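Nitrogenase molybdenum-iron protein alpha chain (Clostridium pasteurianum, PDB 4WES) forms the alpha subunit of the nitrogenase molybdenum-iron protein, which reduces dinitrogen to ammonium at an iron-molybdenum cofactor. Local coordinates at residues A[362-376]-A[429-443]. Sequence-based numbering, arbitrary orientation. Where two conformers were deposited one is given.
Sequences SLVAGFEFAHRDDYE and GMMKEMHDGTILIDD. With ICS (iron-sulfur-molybdenum cluster with interstitial carbon), chain F.
Strands 362-367 and 439-441 pair in parallel, their axes 26° apart, and I439 N, A365 N, I441 N and D443 N donate in turn to L363 O, I439 O, A365 O and F367 O. On one sheet face V364 CG2 meets I439 CG2 at 3.5 Å. On the other, A365 CB lies 3.8 Å from both M430 CE and M434 CE. The M430 chain bends at its last torsion (chi3 73°), which brings CE to 3.6 Å from F367 CE2. M430 SD sits obliquely, 4.3 Å from the F367 ring centroid, in a Met-aromatic contact. Y375 crosses D442 at about a right angle. Its OH donates to the anti lone pair of D442 OD1 (2.6 Å) and accepts from F367 N (3.1 Å), so two bonds hold the hydroxyl beside the end of strand 362-367. L440 CD2 touches the ring edge at Y375 CD1. At the end of helix 372-376, D374 O and Y375 O accept from M430 N and M431 N. Past the strand, F369 CZ reaches S2B of the iron-molybdenum cluster at 3.4 Å. The pairing joins neighbouring strands of the mixed five-stranded sheet, one of three sheets in this nitrogenase component 1 family subunit, and F369 in the loop after the strand lines the cofactor pocket.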
loop_
_atom_site.group_PDB
_atom_site.type_symbol
_atom_site.label_atom_id
_atom_site.label_comp_id
_atom_site.label_asym_id
_atom_site.label_seq_id
_atom_site.Cartn_x
_atom_site.Cartn_y
_atom_site.Cartn_z
ATOM N N SER A 362 -20.055 -24.475 27.063
ATOM C CA SER A 362 -18.654 -24.592 27.397
ATOM C C SER A 362 -18.331 -25.962 27.955
ATOM O O SER A 362 -18.737 -26.297 29.058
ATOM C CB SER A 362 -18.221 -23.495 28.361
ATOM O OG SER A 362 -18.426 -22.224 27.771
ATOM N N LEU A 363 -17.604 -26.758 27.187
ATOM C CA LEU A 363 -17.372 -28.164 27.533
ATOM C C LEU A 363 -16.058 -28.421 28.230
ATOM O O LEU A 363 -15.910 -29.433 28.914
ATOM C CB LEU A 363 -17.409 -28.994 26.249
ATOM C CG LEU A 363 -18.776 -29.028 25.569
ATOM C CD1 LEU A 363 -18.765 -29.937 24.347
ATOM C CD2 LEU A 363 -19.812 -29.514 26.568
ATOM N N VAL A 364 -15.087 -27.533 28.008
ATOM C CA VAL A 364 -13.725 -27.709 28.476
ATOM C C VAL A 364 -13.253 -26.341 28.965
ATOM O O VAL A 364 -13.457 -25.347 28.260
ATOM C CB VAL A 364 -12.793 -28.148 27.318
ATOM C CG1 VAL A 364 -11.363 -28.211 27.813
ATOM C CG2 VAL A 364 -13.246 -29.463 26.695
ATOM N N ALA A 365 -12.619 -26.297 30.126
ATOM C CA ALA A 365 -12.003 -25.062 30.586
ATOM C C ALA A 365 -10.770 -25.366 31.386
ATOM O O ALA A 365 -10.643 -26.416 32.021
ATOM C CB ALA A 365 -12.969 -24.257 31.426
ATOM N N GLY A 366 -9.817 -24.430 31.373
ATOM C CA GLY A 366 -8.615 -24.598 32.167
ATOM C C GLY A 366 -7.892 -23.287 32.287
ATOM O O GLY A 366 -8.206 -22.309 31.594
ATOM N N PHE A 367 -6.885 -23.281 33.144
ATOM C CA PHE A 367 -6.004 -22.159 33.334
ATOM C C PHE A 367 -4.564 -22.564 33.185
ATOM O O PHE A 367 -4.176 -23.687 33.548
ATOM C CB PHE A 367 -6.173 -21.608 34.745
ATOM C CG PHE A 367 -7.498 -20.963 35.045
ATOM C CD1 PHE A 367 -7.929 -19.813 34.385
ATOM C CD2 PHE A 367 -8.307 -21.476 36.066
ATOM C CE1 PHE A 367 -9.116 -19.183 34.739
ATOM C CE2 PHE A 367 -9.487 -20.823 36.426
ATOM C CZ PHE A 367 -9.886 -19.693 35.753
ATOM N N GLU A 368 -3.739 -21.631 32.699
ATOM C CA GLU A 368 -2.291 -21.826 32.696
ATOM C C GLU A 368 -1.744 -21.976 34.103
ATOM O O GLU A 368 -0.883 -22.840 34.323
ATOM C CB GLU A 368 -1.572 -20.664 32.017
ATOM C CG GLU A 368 -1.815 -20.452 30.532
ATOM C CD GLU A 368 -1.033 -19.283 29.956
ATOM O OE1 GLU A 368 -1.417 -18.849 28.813
ATOM O OE2 GLU A 368 -0.057 -18.801 30.573
ATOM N N PHE A 369 -2.140 -21.084 35.012
ATOM C CA PHE A 369 -1.349 -20.910 36.243
ATOM C C PHE A 369 -2.183 -20.591 37.474
ATOM O O PHE A 369 -1.640 -20.228 38.517
ATOM C CB PHE A 369 -0.282 -19.801 36.015
ATOM C CG PHE A 369 -0.861 -18.501 35.518
ATOM C CD1 PHE A 369 -1.655 -17.696 36.328
ATOM C CD2 PHE A 369 -0.630 -18.108 34.219
ATOM C CE1 PHE A 369 -2.257 -16.587 35.834
ATOM C CE2 PHE A 369 -1.213 -16.953 33.725
ATOM C CZ PHE A 369 -2.052 -16.218 34.514
ATOM N N ALA A 370 -3.506 -20.717 37.370
ATOM C CA ALA A 370 -4.360 -20.495 38.521
ATOM C C ALA A 370 -4.044 -21.519 39.608
ATOM O O ALA A 370 -3.437 -22.560 39.370
ATOM C CB ALA A 370 -5.824 -20.598 38.122
ATOM N N HIS A 371 -4.521 -21.230 40.812
ATOM C CA HIS A 371 -4.300 -22.083 41.946
ATOM C C HIS A 371 -5.583 -22.879 42.236
ATOM O O HIS A 371 -6.640 -22.602 41.659
ATOM C CB HIS A 371 -3.865 -21.286 43.186
ATOM C CG HIS A 371 -2.620 -20.477 42.997
ATOM N ND1 HIS A 371 -2.023 -19.834 44.057
ATOM C CD2 HIS A 371 -1.909 -20.113 41.902
ATOM C CE1 HIS A 371 -0.986 -19.140 43.623
ATOM N NE2 HIS A 371 -0.891 -19.285 42.320
ATOM N N ARG A 372 -5.514 -23.823 43.183
ATOM C CA ARG A 372 -6.692 -24.634 43.479
ATOM C C ARG A 372 -7.884 -23.768 43.866
ATOM O O ARG A 372 -9.021 -24.122 43.540
ATOM C CB ARG A 372 -6.395 -25.650 44.579
ATOM C CG ARG A 372 -5.620 -26.871 44.092
ATOM C CD ARG A 372 -5.447 -27.890 45.200
ATOM N NE ARG A 372 -6.740 -28.349 45.686
ATOM C CZ ARG A 372 -7.028 -28.541 46.954
ATOM N NH1 ARG A 372 -6.088 -28.501 47.885
ATOM N NH2 ARG A 372 -8.273 -28.813 47.282
ATOM N N ASP A 373 -7.659 -22.648 44.566
ATOM C CA ASP A 373 -8.769 -21.789 44.962
ATOM C C ASP A 373 -9.519 -21.190 43.770
ATOM O O ASP A 373 -10.740 -20.902 43.867
ATOM C CB ASP A 373 -8.363 -20.701 45.979
ATOM C CG ASP A 373 -7.017 -20.033 45.697
ATOM O OD1 ASP A 373 -6.018 -20.708 45.411
ATOM O OD2 ASP A 373 -6.981 -18.800 45.879
ATOM N N ASP A 374 -8.819 -20.888 42.678
ATOM C CA ASP A 374 -9.504 -20.376 41.487
ATOM C C ASP A 374 -10.381 -21.442 40.835
ATOM O O ASP A 374 -11.407 -21.118 40.234
ATOM C CB ASP A 374 -8.502 -19.842 40.483
ATOM C CG ASP A 374 -7.626 -18.762 41.094
ATOM O OD1 ASP A 374 -8.138 -17.652 41.336
ATOM O OD2 ASP A 374 -6.455 -19.080 41.363
ATOM N N TYR A 375 -9.935 -22.700 40.869
ATOM C CA TYR A 375 -10.722 -23.815 40.329
ATOM C C TYR A 375 -11.861 -24.215 41.252
ATOM O O TYR A 375 -12.995 -24.402 40.796
ATOM C CB TYR A 375 -9.823 -25.014 40.085
ATOM C CG TYR A 375 -8.849 -24.924 38.929
ATOM C CD1 TYR A 375 -9.266 -25.151 37.625
ATOM C CD2 TYR A 375 -7.506 -24.618 39.128
ATOM C CE1 TYR A 375 -8.380 -25.132 36.547
ATOM C CE2 TYR A 375 -6.605 -24.605 38.078
ATOM C CZ TYR A 375 -7.039 -24.867 36.777
ATOM O OH TYR A 375 -6.194 -24.850 35.716
ATOM N N GLU A 376 -11.563 -24.398 42.537
ATOM C CA GLU A 376 -12.424 -25.067 43.511
ATOM C C GLU A 376 -13.115 -24.127 44.478
ATOM O O GLU A 376 -14.007 -24.551 45.228
ATOM C CB GLU A 376 -11.604 -26.071 44.310
ATOM C CG GLU A 376 -10.918 -27.163 43.489
ATOM C CD GLU A 376 -10.019 -28.060 44.293
ATOM O OE1 GLU A 376 -10.453 -28.470 45.410
ATOM O OE2 GLU A 376 -8.886 -28.360 43.840
ATOM N N GLY A 429 -15.082 -20.004 42.652
ATOM C CA GLY A 429 -14.223 -20.710 41.722
ATOM C C GLY A 429 -14.942 -21.140 40.460
ATOM O O GLY A 429 -16.179 -21.106 40.355
ATOM N N MET A 430 -14.165 -21.552 39.475
ATOM C CA MET A 430 -14.700 -21.830 38.141
ATOM C C MET A 430 -15.531 -23.098 38.065
ATOM O O MET A 430 -16.551 -23.124 37.381
ATOM C CB MET A 430 -13.541 -21.876 37.158
ATOM C CG MET A 430 -13.974 -22.152 35.716
ATOM S SD MET A 430 -12.685 -21.830 34.508
ATOM C CE MET A 430 -11.583 -23.222 34.783
ATOM N N MET A 431 -15.100 -24.155 38.752
ATOM C CA MET A 431 -15.765 -25.445 38.618
ATOM C C MET A 431 -17.276 -25.331 38.960
ATOM O O MET A 431 -18.127 -25.947 38.303
ATOM C CB MET A 431 -15.032 -26.475 39.492
ATOM C CG MET A 431 -15.148 -27.932 39.075
ATOM S SD MET A 431 -14.120 -28.886 40.206
ATOM C CE MET A 431 -12.408 -28.647 39.663
ATOM N N LYS A 432 -17.594 -24.556 40.001
ATOM C CA LYS A 432 -18.977 -24.421 40.459
ATOM C C LYS A 432 -19.879 -23.963 39.335
ATOM O O LYS A 432 -21.059 -24.361 39.280
ATOM C CB LYS A 432 -19.100 -23.459 41.625
ATOM C CG LYS A 432 -19.061 -24.117 42.988
ATOM C CD LYS A 432 -17.845 -23.691 43.789
ATOM C CE LYS A 432 -18.050 -23.651 45.292
ATOM N NZ LYS A 432 -16.871 -22.970 45.872
ATOM N N GLU A 433 -19.352 -23.125 38.445
ATOM C CA GLU A 433 -20.166 -22.544 37.389
ATOM C C GLU A 433 -20.342 -23.470 36.192
ATOM O O GLU A 433 -21.257 -23.286 35.400
ATOM C CB GLU A 433 -19.539 -21.209 36.954
ATOM C CG GLU A 433 -20.404 -20.396 36.011
ATOM C CD GLU A 433 -20.094 -18.919 36.026
ATOM O OE1 GLU A 433 -19.596 -18.426 37.048
ATOM O OE2 GLU A 433 -20.402 -18.284 35.006
ATOM N N MET A 434 -19.480 -24.467 36.050
ATOM C CA MET A 434 -19.500 -25.356 34.896
ATOM C C MET A 434 -20.590 -26.415 35.046
ATOM O O MET A 434 -21.010 -26.773 36.141
ATOM C CB MET A 434 -18.157 -26.038 34.764
ATOM C CG MET A 434 -17.068 -25.023 34.442
ATOM S SD MET A 434 -15.392 -25.693 34.362
ATOM C CE MET A 434 -15.500 -26.733 32.915
ATOM N N HIS A 435 -21.094 -26.890 33.931
ATOM C CA HIS A 435 -22.135 -27.884 34.068
ATOM C C HIS A 435 -21.575 -29.297 34.200
ATOM O O HIS A 435 -20.396 -29.550 34.015
ATOM C CB HIS A 435 -23.173 -27.747 32.973
ATOM C CG HIS A 435 -22.685 -28.125 31.623
ATOM N ND1 HIS A 435 -22.526 -29.447 31.240
ATOM C CD2 HIS A 435 -22.435 -27.383 30.520
ATOM C CE1 HIS A 435 -22.142 -29.491 29.970
ATOM N NE2 HIS A 435 -22.073 -28.252 29.514
ATOM N N ASP A 436 -22.445 -30.219 34.593
ATOM C CA ASP A 436 -22.024 -31.595 34.794
ATOM C C ASP A 436 -21.555 -32.206 33.474
ATOM O O ASP A 436 -22.093 -31.879 32.413
ATOM C CB ASP A 436 -23.163 -32.425 35.387
ATOM C CG ASP A 436 -23.435 -32.089 36.849
ATOM O OD1 ASP A 436 -22.584 -31.432 37.488
ATOM O OD2 ASP A 436 -24.514 -32.490 37.372
ATOM N N GLY A 437 -20.532 -33.056 33.552
ATOM C CA GLY A 437 -19.968 -33.725 32.384
ATOM C C GLY A 437 -18.863 -32.996 31.634
ATOM O O GLY A 437 -18.396 -33.436 30.593
ATOM N N THR A 438 -18.440 -31.867 32.196
ATOM C CA THR A 438 -17.390 -31.034 31.626
ATOM C C THR A 438 -16.018 -31.397 32.204
ATOM O O THR A 438 -15.918 -32.055 33.242
ATOM C CB THR A 438 -17.730 -29.536 31.827
ATOM O OG1 THR A 438 -17.815 -29.239 33.216
ATOM C CG2 THR A 438 -18.995 -29.186 31.077
ATOM N N ILE A 439 -14.975 -30.941 31.525
ATOM C CA ILE A 439 -13.630 -31.269 31.909
ATOM C C ILE A 439 -12.802 -30.021 32.154
ATOM O O ILE A 439 -12.926 -29.027 31.442
ATOM C CB ILE A 439 -12.972 -32.201 30.860
ATOM C CG1 ILE A 439 -11.646 -32.836 31.321
ATOM C CG2 ILE A 439 -12.843 -31.526 29.511
ATOM C CD1 ILE A 439 -11.232 -34.000 30.455
ATOM N N LEU A 440 -11.945 -30.116 33.175
ATOM C CA LEU A 440 -11.005 -29.074 33.504
ATOM C C LEU A 440 -9.601 -29.593 33.256
ATOM O O LEU A 440 -9.280 -30.713 33.640
ATOM C CB LEU A 440 -11.167 -28.671 34.968
ATOM C CG LEU A 440 -12.498 -27.963 35.241
ATOM C CD1 LEU A 440 -13.612 -28.912 35.611
ATOM C CD2 LEU A 440 -12.390 -26.799 36.210
ATOM N N ILE A 441 -8.770 -28.740 32.629
ATOM C CA ILE A 441 -7.387 -29.116 32.324
ATOM C C ILE A 441 -6.449 -27.982 32.761
ATOM O O ILE A 441 -6.402 -26.908 32.152
ATOM C CB ILE A 441 -7.163 -29.393 30.823
ATOM C CG1 ILE A 441 -8.157 -30.442 30.284
ATOM C CG2 ILE A 441 -5.723 -29.833 30.624
ATOM C CD1 ILE A 441 -8.089 -30.615 28.778
ATOM N N ASP A 442 -5.680 -28.232 33.804
ATOM C CA ASP A 442 -4.697 -27.284 34.307
ATOM C C ASP A 442 -3.400 -27.421 33.519
ATOM O O ASP A 442 -2.910 -28.524 33.279
ATOM C CB ASP A 442 -4.455 -27.518 35.797
ATOM C CG ASP A 442 -3.411 -26.610 36.374
ATOM O OD1 ASP A 442 -3.716 -25.400 36.474
ATOM O OD2 ASP A 442 -2.309 -27.102 36.693
ATOM N N ASP A 443 -2.813 -26.277 33.144
ATOM C CA ASP A 443 -1.584 -26.250 32.348
ATOM C C ASP A 443 -1.748 -27.139 31.110
ATOM O O ASP A 443 -0.892 -27.960 30.774
ATOM C CB ASP A 443 -0.360 -26.638 33.191
ATOM C CG ASP A 443 0.990 -26.240 32.576
ATOM O OD1 ASP A 443 1.058 -25.538 31.544
ATOM O OD2 ASP A 443 2.026 -26.699 33.161
HETATM FE FE1 ICS F . -5.658 -11.791 35.853
HETATM MO MO1 ICS F . -2.857 -12.867 29.576
HETATM FE FE2 ICS F . -3.432 -12.462 34.563
HETATM FE FE3 ICS F . -5.075 -10.629 33.519
HETATM FE FE4 ICS F . -5.818 -13.177 33.646
HETATM FE FE5 ICS F . -4.766 -13.604 31.327
HETATM FE FE6 ICS F . -2.415 -12.833 32.224
HETATM FE FE7 ICS F . -4.025 -11.083 31.195
HETATM C CX ICS F . -4.296 -12.323 32.771
HETATM S S1A ICS F . -4.826 -13.923 35.580
HETATM S S1B ICS F . -2.804 -14.684 31.048
HETATM S S2A ICS F . -3.896 -10.434 35.474
HETATM S S2B ICS F . -1.314 -12.968 34.106
HETATM S S3A ICS F . -6.564 -14.674 32.169
HETATM S S3B ICS F . -1.807 -11.178 30.871
HETATM S S4A ICS F . -7.133 -11.359 34.128
HETATM S S4B ICS F . -5.104 -12.207 29.609
HETATM S S5A ICS F . -4.860 -9.153 31.854
HETATM O O HOH W 1 -19.839 -25.502 31.546
HETATM O O HOH W 2 -16.451 -32.187 27.972
HETATM O O HOH W 3 -1.749 -23.930 37.638
#